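Side-chain contacts in 389aa long hypothetical nucleolar protein (Pyrococcus horikoshii, PDB 5ZVE), which transfers a methyl group from S-adenosyl-L-methionine to the C5 position of cytosine 72 in several tRNAs: residues A[97-100]-A[101-105]; A[142-145]-A[146-150]; A[235-238]-A[239-242]. One frame throughout, in Å; residues are numbered along the deposited sequence.

Interaction 1 of 3, residues A[97-100]-A[101-105]; sequences AAES and VYQGA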
ATOM      1  N   ALA A  97       9.909 -10.633  -9.055  1.00 23.26           N
ATOM      2  CA  ALA A  97      10.081 -11.882  -8.317  1.00 31.48           C
ATOM      3  C   ALA A  97      10.951 -11.675  -7.082  1.00 26.15           C
ATOM      4  O   ALA A  97      10.686 -12.241  -6.023  1.00 27.70           O
ATOM      5  CB  ALA A  97      10.689 -12.948  -9.216  1.00 26.99           C
ATOM      6  N   ALA A  98      11.995 -10.868  -7.237  1.00 25.47           N
ATOM      7  CA  ALA A  98      12.940 -10.604  -6.160  1.00 24.16           C
ATOM      8  C   ALA A  98      12.293  -9.944  -4.944  1.00 22.04           C
ATOM      9  O   ALA A  98      12.639 -10.262  -3.806  1.00 21.96           O
ATOM     10  CB  ALA A  98      14.073  -9.748  -6.671  1.00 20.86           C
ATOM     11  N   GLU A  99      11.360  -9.026  -5.184  1.00 23.51           N
ATOM     12  CA  GLU A  99      10.699  -8.305  -4.099  1.00 21.64           C
ATOM     13  C   GLU A  99       9.788  -9.230  -3.284  1.00 22.29           C
ATOM     14  O   GLU A  99       9.640  -9.060  -2.075  1.00 22.23           O
ATOM     15  CB  GLU A  99       9.897  -7.117  -4.648  1.00 23.47           C
ATOM     16  CG  GLU A  99       9.134  -6.334  -3.583  1.00 31.17           C
ATOM     17  CD  GLU A  99       8.308  -5.191  -4.155  1.00 36.57           C
ATOM     18  OE1 GLU A  99       8.802  -4.499  -5.070  1.00 41.11           O
ATOM     19  OE2 GLU A  99       7.175  -4.969  -3.675  1.00 40.13           O
ATOM     20  N   SER A 100       9.178 -10.207  -3.946  1.00 20.27           N
ATOM     21  CA  SER A 100       8.305 -11.146  -3.255  1.00 24.40           C
ATOM     22  C   SER A 100       9.122 -12.181  -2.466  1.00 21.24           C
ATOM     23  O   SER A 100       8.786 -12.497  -1.326  1.00 20.56           O
ATOM     24  CB  SER A 100       7.365 -11.828  -4.254  1.00 18.91           C
ATOM     25  OG  SER A 100       8.098 -12.534  -5.233  1.00 28.27           O
ATOM     26  N   VAL A 101      10.198 -12.685  -3.071  1.00 19.23           N
ATOM     27  CA  VAL A 101      11.144 -13.575  -2.391  1.00 20.75           C
ATOM     28  C   VAL A 101      11.736 -12.910  -1.146  1.00 21.52           C
ATOM     29  O   VAL A 101      11.885 -13.534  -0.095  1.00 18.88           O
ATOM     30  CB  VAL A 101      12.286 -14.003  -3.345  1.00 19.66           C
ATOM     31  CG1 VAL A 101      13.425 -14.670  -2.588  1.00 17.87           C
ATOM     32  CG2 VAL A 101      11.751 -14.916  -4.443  1.00 18.40           C
ATOM     33  N   TYR A 102      12.058 -11.628  -1.288  1.00 19.33           N
ATOM     34  CA  TYR A 102      12.532 -10.764  -0.212  1.00 18.29           C
ATOM     35  C   TYR A 102      11.605 -10.787   1.006  1.00 22.41           C
ATOM     36  O   TYR A 102      12.023 -10.493   2.124  1.00 21.94           O
ATOM     37  CB  TYR A 102      12.663  -9.337  -0.756  1.00 20.48           C
ATOM     38  CG  TYR A 102      13.383  -8.318   0.107  1.00 21.33           C
ATOM     39  CD1 TYR A 102      14.751  -8.401   0.322  1.00 23.65           C
ATOM     40  CD2 TYR A 102      12.706  -7.228   0.637  1.00 20.70           C
ATOM     41  CE1 TYR A 102      15.416  -7.459   1.081  1.00 22.77           C
ATOM     42  CE2 TYR A 102      13.363  -6.276   1.392  1.00 19.13           C
ATOM     43  CZ  TYR A 102      14.718  -6.398   1.609  1.00 24.54           C
ATOM     44  OH  TYR A 102      15.380  -5.454   2.362  1.00 27.74           O
ATOM     45  N   GLN A 103      10.342 -11.137   0.779  1.00 15.97           N
ATOM     46  CA  GLN A 103       9.351 -11.142   1.846  1.00 25.58           C
ATOM     47  C   GLN A 103       8.835 -12.547   2.150  1.00 20.90           C
ATOM     48  O   GLN A 103       7.921 -12.713   2.951  1.00 23.54           O
ATOM     49  CB  GLN A 103       8.190 -10.214   1.482  1.00 19.56           C
ATOM     50  CG  GLN A 103       8.664  -8.856   1.010  1.00 23.82           C
ATOM     51  CD  GLN A 103       7.539  -7.969   0.531  1.00 26.25           C
ATOM     52  OE1 GLN A 103       6.608  -7.675   1.276  1.00 22.98           O
ATOM     53  NE2 GLN A 103       7.618  -7.539  -0.726  1.00 30.37           N
ATOM     54  N   GLY A 104       9.414 -13.554   1.502  1.00 20.18           N
ATOM     55  CA  GLY A 104       9.131 -14.937   1.856  1.00 22.32           C
ATOM     56  C   GLY A 104       8.464 -15.791   0.795  1.00 20.66           C
ATOM     57  O   GLY A 104       8.211 -16.971   1.025  1.00 22.73           O
ATOM     58  N   ALA A 105       8.187 -15.215  -0.370  1.00 20.60           N
ATOM     59  CA  ALA A 105       7.625 -15.994  -1.473  1.00 20.92           C
ATOM     60  C   ALA A 105       8.633 -17.004  -1.997  1.00 26.43           C
ATOM     61  O   ALA A 105       9.841 -16.801  -1.891  1.00 24.00           O
ATOM     62  CB  ALA A 105       7.174 -15.082  -2.605  1.00 18.38           C
TER
HETATM   63  O   HOH W   1       5.724  -6.092  -1.965  1.00 37.57           O
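Ser100 carries this contact mainly through its carbonyl oxygen, which takes two backbone amides of the turn that follows. Gln103 N approaches Ser100 O at 2.9 Å and Ala105 N also reaches Ser100 O at 2.9 Å. The two donors come from opposite faces of the carbonyl plane, neither on a lone pair. Beside this pair of bonds, Ala105 CB lies 3.7 Å from Ser100 CB. The hydroxyl of Ser100 turns the other way: with chi1 at 60° OG stands between the backbone N and the carbonyl carbon, and it donates to Ala97 O at 2.7 Å. That oxygen is shared, because Val101 N also donates to Ala97 O at 3.0 Å. Val101 CG2 comes close to the same oxygen, and the buried valine side chain also touches Leu107 and Val135.

Glu99 and Gln103 run side by side, both pointing the same way, their carboxylate and amide planes 24° apart. Gln103 NE2 donates to Glu99 O at 2.9 Å; the acceptor lies in the amide plane, although the donor stands well above the carbonyl plane. A water accepts from Gln103 NE2 at 2.7 Å and in turn donates to Glu99 OE2. With NE2 giving protons to two partners, the rotation of the amide group is fixed.

Gly104, the first residue to leave helical angles, has a phi of 117°, and its N donates to Val101 O at 2.9 Å. This bond, together with that from Ala105 N to Ser100 O and the positive phi, is the signature of a Schellman motif, here closing helix 95-101 of the PUA domain just before strand 107-108.

Interaction 2 of 3, residues A[142-145]-A[146-150]; sequences MDYK and EMTEA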
ATOM      1  N   MET A 142      14.553 -27.132  -9.705  1.00 34.03           N
ATOM      2  CA  MET A 142      14.760 -27.349 -11.130  1.00 30.67           C
ATOM      3  C   MET A 142      16.243 -27.317 -11.437  1.00 31.99           C
ATOM      4  O   MET A 142      17.012 -26.659 -10.740  1.00 29.12           O
ATOM      5  CB  MET A 142      14.047 -26.285 -11.972  1.00 31.73           C
ATOM      6  CG  MET A 142      12.544 -26.240 -11.824  1.00 33.62           C
ATOM      7  SD  MET A 142      11.849 -24.932 -12.853  1.00 36.82           S
ATOM      8  CE  MET A 142      10.095 -25.263 -12.739  1.00 30.43           C
ATOM      9  N   ASP A 143      16.643 -28.026 -12.483  1.00 34.88           N
ATOM     10  CA  ASP A 143      18.000 -27.905 -12.992  1.00 36.43           C
ATOM     11  C   ASP A 143      18.117 -26.554 -13.687  1.00 32.73           C
ATOM     12  O   ASP A 143      17.103 -25.902 -13.937  1.00 36.80           O
ATOM     13  CB  ASP A 143      18.331 -29.044 -13.954  1.00 32.80           C
ATOM     14  CG  ASP A 143      18.230 -30.406 -13.297  1.00 42.68           C
ATOM     15  OD1 ASP A 143      18.638 -30.531 -12.123  1.00 42.83           O
ATOM     16  OD2 ASP A 143      17.750 -31.354 -13.957  1.00 47.46           O
ATOM     17  N   TYR A 144      19.342 -26.131 -13.983  1.00 30.47           N
ATOM     18  CA  TYR A 144      19.558 -24.878 -14.700  1.00 29.97           C
ATOM     19  C   TYR A 144      18.701 -24.777 -15.957  1.00 33.07           C
ATOM     20  O   TYR A 144      18.032 -23.768 -16.181  1.00 34.89           O
ATOM     21  CB  TYR A 144      21.025 -24.703 -15.084  1.00 33.16           C
ATOM     22  CG  TYR A 144      21.207 -23.596 -16.096  1.00 28.86           C
ATOM     23  CD1 TYR A 144      21.165 -22.263 -15.707  1.00 27.13           C
ATOM     24  CD2 TYR A 144      21.388 -23.881 -17.443  1.00 29.79           C
ATOM     25  CE1 TYR A 144      21.313 -21.249 -16.626  1.00 24.54           C
ATOM     26  CE2 TYR A 144      21.532 -22.868 -18.372  1.00 28.24           C
ATOM     27  CZ  TYR A 144      21.494 -21.555 -17.958  1.00 24.58           C
ATOM     28  OH  TYR A 144      21.644 -20.541 -18.881  1.00 28.78           O
ATOM     29  N   LYS A 145      18.737 -25.825 -16.774  1.00 35.70           N
ATOM     30  CA  LYS A 145      18.064 -25.826 -18.069  1.00 37.21           C
ATOM     31  C   LYS A 145      16.566 -25.571 -17.946  1.00 38.03           C
ATOM     32  O   LYS A 145      16.021 -24.716 -18.644  1.00 42.92           O
ATOM     33  CB  LYS A 145      18.306 -27.152 -18.790  1.00 39.78           C
ATOM     34  CG  LYS A 145      17.622 -27.258 -20.147  1.00 48.42           C
ATOM     35  CD  LYS A 145      17.979 -28.566 -20.847  1.00 56.32           C
ATOM     36  CE  LYS A 145      17.278 -28.695 -22.194  1.00 58.14           C
ATOM     37  NZ  LYS A 145      17.539 -27.525 -23.080  1.00 60.28           N
ATOM     38  N   GLU A 146      15.903 -26.305 -17.058  1.00 36.58           N
ATOM     39  CA  GLU A 146      14.458 -26.161 -16.883  1.00 39.09           C
ATOM     40  C   GLU A 146      14.091 -24.825 -16.240  1.00 38.84           C
ATOM     41  O   GLU A 146      13.068 -24.221 -16.565  1.00 35.21           O
ATOM     42  CB  GLU A 146      13.899 -27.308 -16.038  1.00 40.20           C
ATOM     43  CG  GLU A 146      12.382 -27.289 -15.924  1.00 38.11           C
ATOM     44  CD  GLU A 146      11.854 -28.294 -14.922  1.00 41.92           C
ATOM     45  OE1 GLU A 146      12.673 -29.004 -14.300  1.00 41.25           O
ATOM     46  OE2 GLU A 146      10.619 -28.352 -14.738  1.00 42.48           O
ATOM     47  N   MET A 147      14.939 -24.377 -15.321  1.00 38.55           N
ATOM     48  CA  MET A 147      14.736 -23.121 -14.606  1.00 37.84           C
ATOM     49  C   MET A 147      14.678 -21.924 -15.564  1.00 35.99           C
ATOM     50  O   MET A 147      13.867 -21.012 -15.391  1.00 34.72           O
ATOM     51  CB  MET A 147      15.855 -22.937 -13.576  1.00 39.30           C
ATOM     52  CG  MET A 147      15.629 -21.843 -12.553  1.00 31.95           C
ATOM     53  SD  MET A 147      17.007 -21.739 -11.386  1.00 29.28           S
ATOM     54  CE  MET A 147      16.810 -23.263 -10.466  1.00 24.13           C
ATOM     55  N   THR A 148      15.543 -21.932 -16.574  1.00 39.37           N
ATOM     56  CA  THR A 148      15.621 -20.832 -17.535  1.00 41.40           C
ATOM     57  C   THR A 148      14.666 -21.000 -18.716  1.00 41.49           C
ATOM     58  O   THR A 148      14.609 -20.138 -19.592  1.00 44.51           O
ATOM     59  CB  THR A 148      17.053 -20.676 -18.100  1.00 35.78           C
ATOM     60  OG1 THR A 148      17.537 -21.953 -18.530  1.00 34.93           O
ATOM     61  CG2 THR A 148      17.994 -20.116 -17.048  1.00 32.12           C
ATOM     62  N   GLU A 149      13.924 -22.105 -18.745  1.00 42.32           N
ATOM     63  CA  GLU A 149      13.040 -22.383 -19.878  1.00 46.42           C
ATOM     64  C   GLU A 149      11.560 -22.532 -19.511  1.00 43.23           C
ATOM     65  O   GLU A 149      10.687 -22.112 -20.271  1.00 41.72           O
ATOM     66  CB  GLU A 149      13.516 -23.640 -20.605  1.00 42.74           C
ATOM     67  CG  GLU A 149      14.846 -23.461 -21.314  1.00 45.44           C
ATOM     68  CD  GLU A 149      15.400 -24.763 -21.847  1.00 52.02           C
ATOM     69  OE1 GLU A 149      14.783 -25.819 -21.595  1.00 54.70           O
ATOM     70  OE2 GLU A 149      16.455 -24.731 -22.516  1.00 58.85           O
ATOM     71  N   ALA A 150      11.279 -23.148 -18.367  1.00 43.24           N
ATOM     72  CA  ALA A 150       9.901 -23.383 -17.936  1.00 39.03           C
ATOM     73  C   ALA A 150       9.067 -22.110 -17.949  1.00 44.21           C
ATOM     74  O   ALA A 150       9.581 -21.013 -17.718  1.00 44.35           O
ATOM     75  CB  ALA A 150       9.881 -24.007 -16.553  1.00 37.19           C
TER
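The carbonyl oxygen of Tyr144 takes the amide of Thr148 and has the hydroxyl of the same residue within bonding distance. Thr148 N donates to Tyr144 O at 3.1 Å. Thr148 OG1 lies 3.0 Å from Tyr144 O and 3.2 Å from Lys145 O, and its single proton could serve either acceptor. A chi1 of 49° sets that hydroxyl between the threonine N and carbonyl carbon, facing back to the preceding turn. The same side chain meets the tyrosine ring: OG1 stands over one face, displaced toward the rim, and Thr148 CG2 comes to 3.5 Å from Tyr144 CE1.

On the outer side, Lys145 is extended as far as CE and then bends (chi4 54°), which brings NZ within 3.0 Å of Glu149 OE2. This salt bridge uses the syn lone pair of the carboxylate oxygen. Met142, by contrast, is buried and runs across Glu146 at about a right angle, its CE lying 3.7 Å from Glu146 OE2 and 4.0 Å from Ala150 CB. Met147 is bent at its last torsion, which places its CE 3.4 Å from Met142 O. Cutting Met142 back to an alanine removes CG, SD and CE and would probably leave Ala150 CB and the Glu146 side chain without their neighbour.

The turn from Met142 to Ala150 is thus divided chemically: the Lys145 and Glu149 pair lies at the exposed surface, whereas the two methionines are buried against the rest of the domain, Met147 touching Val112 and Met142 touching Ala109.

Interaction 3 of 3, residues A[235-238]-A[239-242]; sequences LRKM and EENI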
ATOM      1  N   LEU A 235     -10.018  -1.757 -12.509  1.00 40.09           N
ATOM      2  CA  LEU A 235     -11.449  -1.844 -12.233  1.00 39.53           C
ATOM      3  C   LEU A 235     -11.941  -3.286 -12.320  1.00 36.74           C
ATOM      4  O   LEU A 235     -12.820  -3.695 -11.568  1.00 39.94           O
ATOM      5  CB  LEU A 235     -12.241  -0.958 -13.192  1.00 36.29           C
ATOM      6  CG  LEU A 235     -12.274   0.522 -12.820  1.00 37.83           C
ATOM      7  CD1 LEU A 235     -13.036   1.310 -13.865  1.00 35.69           C
ATOM      8  CD2 LEU A 235     -12.901   0.697 -11.453  1.00 38.81           C
ATOM      9  N   ARG A 236     -11.383  -4.047 -13.253  1.00 42.44           N
ATOM     10  CA  ARG A 236     -11.701  -5.467 -13.374  1.00 42.19           C
ATOM     11  C   ARG A 236     -11.299  -6.226 -12.109  1.00 43.11           C
ATOM     12  O   ARG A 236     -12.034  -7.091 -11.632  1.00 40.73           O
ATOM     13  CB  ARG A 236     -11.008  -6.068 -14.597  1.00 41.47           C
ATOM     14  CG  ARG A 236     -11.302  -7.539 -14.826  1.00 53.72           C
ATOM     15  CD  ARG A 236     -10.720  -8.003 -16.150  1.00 53.62           C
ATOM     16  NE  ARG A 236     -11.051  -7.074 -17.226  1.00 60.34           N
ATOM     17  CZ  ARG A 236     -10.789  -7.289 -18.512  1.00 67.58           C
ATOM     18  NH1 ARG A 236     -10.190  -8.409 -18.893  1.00 74.61           N
ATOM     19  NH2 ARG A 236     -11.132  -6.383 -19.418  1.00 62.26           N
ATOM     20  N   LYS A 237     -10.120  -5.913 -11.580  1.00 41.40           N
ATOM     21  CA  LYS A 237      -9.679  -6.492 -10.320  1.00 35.70           C
ATOM     22  C   LYS A 237     -10.599  -6.055  -9.187  1.00 38.29           C
ATOM     23  O   LYS A 237     -10.883  -6.827  -8.267  1.00 37.58           O
ATOM     24  CB  LYS A 237      -8.233  -6.097 -10.014  1.00 37.85           C
ATOM     25  CG  LYS A 237      -7.682  -6.748  -8.753  1.00 41.63           C
ATOM     26  CD  LYS A 237      -7.728  -8.263  -8.866  1.00 38.40           C
ATOM     27  CE  LYS A 237      -7.175  -8.937  -7.623  1.00 48.03           C
ATOM     28  NZ  LYS A 237      -7.195 -10.422  -7.742  1.00 51.03           N
ATOM     29  N   MET A 238     -11.069  -4.814  -9.263  1.00 35.36           N
ATOM     30  CA  MET A 238     -11.952  -4.273  -8.239  1.00 33.13           C
ATOM     31  C   MET A 238     -13.299  -4.991  -8.231  1.00 35.71           C
ATOM     32  O   MET A 238     -13.883  -5.215  -7.169  1.00 35.12           O
ATOM     33  CB  MET A 238     -12.149  -2.770  -8.441  1.00 30.86           C
ATOM     34  CG  MET A 238     -13.092  -2.132  -7.448  1.00 31.52           C
ATOM     35  SD  MET A 238     -12.821  -0.359  -7.269  1.00 32.24           S
ATOM     36  CE  MET A 238     -14.003   0.015  -5.989  1.00 29.97           C
ATOM     37  N   GLU A 239     -13.784  -5.351  -9.418  1.00 34.82           N
ATOM     38  CA  GLU A 239     -15.020  -6.123  -9.538  1.00 40.97           C
ATOM     39  C   GLU A 239     -14.903  -7.470  -8.826  1.00 33.19           C
ATOM     40  O   GLU A 239     -15.834  -7.909  -8.153  1.00 32.14           O
ATOM     41  CB  GLU A 239     -15.379  -6.345 -11.012  1.00 38.34           C
ATOM     42  CG  GLU A 239     -15.981  -5.135 -11.706  1.00 44.19           C
ATOM     43  CD  GLU A 239     -16.088  -5.310 -13.213  1.00 47.86           C
ATOM     44  OE1 GLU A 239     -15.686  -6.377 -13.721  1.00 51.32           O
ATOM     45  OE2 GLU A 239     -16.578  -4.381 -13.890  1.00 61.00           O
ATOM     46  N   GLU A 240     -13.755  -8.118  -8.986  1.00 33.50           N
ATOM     47  CA  GLU A 240     -13.506  -9.404  -8.347  1.00 36.84           C
ATOM     48  C   GLU A 240     -13.418  -9.249  -6.834  1.00 37.32           C
ATOM     49  O   GLU A 240     -13.952 -10.067  -6.086  1.00 38.19           O
ATOM     50  CB  GLU A 240     -12.217 -10.031  -8.883  1.00 35.59           C
ATOM     51  CG  GLU A 240     -12.209 -10.250 -10.388  1.00 36.62           C
ATOM     52  CD  GLU A 240     -10.841 -10.647 -10.916  1.00 46.55           C
ATOM     53  OE1 GLU A 240     -10.013 -11.150 -10.125  1.00 52.73           O
ATOM     54  OE2 GLU A 240     -10.593 -10.455 -12.124  1.00 55.47           O
ATOM     55  N   ASN A 241     -12.748  -8.186  -6.394  1.00 37.64           N
ATOM     56  CA  ASN A 241     -12.632  -7.882  -4.973  1.00 33.43           C
ATOM     57  C   ASN A 241     -13.988  -7.637  -4.331  1.00 37.23           C
ATOM     58  O   ASN A 241     -14.246  -8.089  -3.217  1.00 39.19           O
ATOM     59  CB  ASN A 241     -11.730  -6.667  -4.754  1.00 30.11           C
ATOM     60  CG  ASN A 241     -10.271  -6.961  -5.045  1.00 29.90           C
ATOM     61  OD1 ASN A 241      -9.847  -8.117  -5.062  1.00 31.34           O
ATOM     62  ND2 ASN A 241      -9.493  -5.909  -5.268  1.00 31.71           N
ATOM     63  N   ILE A 242     -14.852  -6.924  -5.045  1.00 33.68           N
ATOM     64  CA  ILE A 242     -16.189  -6.617  -4.563  1.00 33.43           C
ATOM     65  C   ILE A 242     -17.015  -7.889  -4.380  1.00 36.94           C
ATOM     66  O   ILE A 242     -17.659  -8.087  -3.343  1.00 39.65           O
ATOM     67  CB  ILE A 242     -16.911  -5.657  -5.529  1.00 33.97           C
ATOM     68  CG1 ILE A 242     -16.383  -4.233  -5.346  1.00 35.91           C
ATOM     69  CG2 ILE A 242     -18.404  -5.678  -5.290  1.00 31.12           C
ATOM     70  CD1 ILE A 242     -16.838  -3.264  -6.419  1.00 35.77           C
TER
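Residues 235 to 242 keep helical phi and psi throughout, and four backbone amides bond back four residues, from Glu239 N to Leu235 O at 2.9 Å through to Ile242 N to Met238 O, also at 2.9 Å; the bond from Glu240 N to Arg236 O is weak. Met238 and Ile242, one turn apart, cross at an oblique angle, with Met238 CG 4.0 Å from Ile242 CD1. Ile242 CG1 lies 3.2 Å from Met238 O, beside the backbone bond that this oxygen already accepts.

Both side chains also rest on Leu252, and Met238 reaches Ala227 and Ala206 as well. Helix 232-245 is the crossover of a beta-alpha-beta unit between the parallel strands 225-229 and 250-254, part of the Rossmann-like fold of class I methyltransferases. Leu235, on the same buried side, touches Asp229, which binds S-adenosyl-L-methionine.

Asn241 connects the helix to the cofactor loop: its ND2 donates to Pro208 O, a residue of the S-adenosyl-L-methionine site, while OD1 accepts from Arg244 NH1. With both ends of the amide engaged, its flip is determined. The side chain lies about 7 Å from the bound S-adenosyl-L-homocysteine.

Lys237 leaves the helix with CG anti to its own N, and a turn at chi2 (59°) carries the aliphatic part past Asn241, Lys237 CE lying 3.8 Å from Asn241 OD1. Its ammonium ends at the exposed surface, where NZ makes a long salt bridge of 3.8 Å to Glu240 OE1, the two side chains meeting at about a right angle.

The three contacts come in series along the chain. Interactions 1 and 2 both lie in the PUA domain, at the end of helix 95-101 and on helix 144-147; their centres are 19 Å apart and their nearest atoms about 11 Å. Interaction 3 belongs to the methyltransferase domain, on helix 232-245, its centre 25 Å from that of interaction 1 and 34 Å from that of interaction 2. Interaction 1 is nearer to helix 232-245, the side chain of Glu99 lying about 12 Å from that of Cys323, the predicted nucleophile; interaction 2 sits far from that cysteine and the cofactor. The PUA domain, a common RNA-binding module, probably contributes to tRNA binding; the methyltransferase domain holds the cofactor.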